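Putative acyl-CoA N-acyltransferase (Klebsiella pneumoniae subsp. pneumoniae, PDB 3LOD) probably transfers an acyl group from acyl-coenzyme A to an acceptor molecule. Local coordinates at residues A[120-123]-A[124-128]. Sequence-based numbering, arbitrary orientation.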
loop_
_atom_site.group_PDB
_atom_site.type_symbol
_atom_site.label_atom_id
_atom_site.label_comp_id
_atom_site.label_asym_id
_atom_site.label_seq_id
_atom_site.Cartn_x
_atom_site.Cartn_y
_atom_site.Cartn_z
ATOM N N HIS A 120 5.165 5.135 12.063
ATOM C CA HIS A 120 6.456 4.536 12.311
ATOM C C HIS A 120 6.574 3.080 11.845
ATOM O O HIS A 120 7.602 2.688 11.264
ATOM C CB HIS A 120 6.809 4.667 13.807
ATOM C CG HIS A 120 6.924 6.085 14.271
ATOM N ND1 HIS A 120 5.981 6.679 15.094
ATOM C CD2 HIS A 120 7.853 7.040 14.010
ATOM C CE1 HIS A 120 6.332 7.937 15.324
ATOM N NE2 HIS A 120 7.462 8.180 14.677
ATOM N N ALA A 121 5.556 2.274 12.113
ATOM C CA ALA A 121 5.568 0.890 11.638
ATOM C C ALA A 121 5.725 0.809 10.109
ATOM O O ALA A 121 6.546 0.029 9.592
ATOM C CB ALA A 121 4.344 0.165 12.085
ATOM N N ALA A 122 4.978 1.641 9.397
ATOM C CA ALA A 122 4.956 1.557 7.968
ATOM C C ALA A 122 6.272 2.038 7.508
ATOM O O ALA A 122 6.856 1.464 6.608
ATOM C CB ALA A 122 3.891 2.438 7.415
ATOM N N ILE A 123 6.742 3.122 8.108
ATOM C CA ILE A 123 7.937 3.751 7.602
ATOM C C ILE A 123 9.089 2.765 7.717
ATOM O O ILE A 123 9.909 2.646 6.804
ATOM C CB ILE A 123 8.278 5.032 8.367
ATOM C CG1 ILE A 123 7.387 6.193 7.897
ATOM C CG2 ILE A 123 9.722 5.406 8.109
ATOM C CD1 ILE A 123 7.430 7.432 8.829
ATOM N N ALA A 124 9.147 2.045 8.841
ATOM C CA ALA A 124 10.212 1.059 9.044
ATOM C C ALA A 124 10.055 -0.128 8.098
ATOM O O ALA A 124 11.047 -0.676 7.644
ATOM C CB ALA A 124 10.257 0.593 10.458
ATOM N N LEU A 125 8.821 -0.541 7.819
ATOM C CA LEU A 125 8.631 -1.636 6.878
ATOM C C LEU A 125 9.220 -1.241 5.504
ATOM O O LEU A 125 9.978 -2.000 4.903
ATOM C CB LEU A 125 7.170 -1.985 6.757
ATOM C CG LEU A 125 6.862 -2.803 5.503
ATOM C CD1 LEU A 125 7.404 -4.194 5.668
ATOM C CD2 LEU A 125 5.402 -2.905 5.334
ATOM N N TYR A 126 8.937 -0.041 5.022
ATOM C CA TYR A 126 9.447 0.310 3.724
ATOM C C TYR A 126 10.939 0.378 3.719
ATOM O O TYR A 126 11.537 -0.076 2.754
ATOM C CB TYR A 126 8.869 1.620 3.226
ATOM C CG TYR A 126 7.363 1.602 3.200
ATOM C CD1 TYR A 126 6.640 0.540 2.598
ATOM C CD2 TYR A 126 6.653 2.641 3.758
ATOM C CE1 TYR A 126 5.236 0.511 2.628
ATOM C CE2 TYR A 126 5.256 2.640 3.769
ATOM C CZ TYR A 126 4.556 1.581 3.208
ATOM O OH TYR A 126 3.142 1.662 3.232
ATOM N N THR A 127 11.532 0.968 4.760
ATOM C CA THR A 127 12.997 1.100 4.908
ATOM C C THR A 127 13.691 -0.259 4.897
ATOM O O THR A 127 14.713 -0.422 4.243
ATOM C CB THR A 127 13.382 1.833 6.222
ATOM O OG1 THR A 127 12.497 2.942 6.413
ATOM C CG2 THR A 127 14.832 2.330 6.209
ATOM N N ARG A 128 13.123 -1.227 5.619
ATOM C CA ARG A 128 13.616 -2.611 5.645
ATOM C C ARG A 128 13.602 -3.241 4.247
ATOM O O ARG A 128 14.284 -4.249 4.019
ATOM C CB ARG A 128 12.765 -3.485 6.586
ATOM C CG ARG A 128 13.305 -3.670 8.008
ATOM C CD ARG A 128 12.395 -4.590 8.835
ATOM N NE ARG A 128 11.257 -3.884 9.449
ATOM C CZ ARG A 128 9.956 -4.212 9.344
ATOM N NH1 ARG A 128 9.535 -5.272 8.636
ATOM N NH2 ARG A 128 9.049 -3.460 9.957
#
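Thr127 holds the carbonyl of Ile123, one helical turn back, with two donors. Ile123 O accepts hydrogen bonds from the backbone N of Thr127 at 3.1 Å and from Thr127 OG1 at 2.6 Å, the two donors arriving from opposite faces of the carbonyl plane. With chi1 at -42°, OG1 sits beside its own backbone N and swings back over that carbonyl, 35° out of its plane. The bond ties down the hydroxyl of Thr127, and the two side chains run side by side in the same direction, Ile123 CG2 lying 4.1 Å from Thr127 OG1.

The same i to i+4 pattern runs back through Ala124 N to His120 O, Leu125 N to Ala121 O and Tyr126 N to Ala122 O.

Tyr126 meets Ala122 with both its ring face and one ring carbon. Its chi1 of -56° turns CG back alongside the backbone N, bringing one ring face over Ala122 O, which stands 3.1 Å above the plane, offset toward the rim near CD2. On the same side of the ring as CD2, Tyr126 CE2 lies 3.9 Å from Ala122 CB, an apolar contact. Beyond the helix, the ring of Tyr126 meets that of Tyr131, and its side chain touches Leu113 and Met149, while Ile123 reaches Thr115 and Val147.

This is i to i+4 packing in helix 120-128, which follows strand 110-116 and lies against the central sheet, as the late helix does in the GNAT fold.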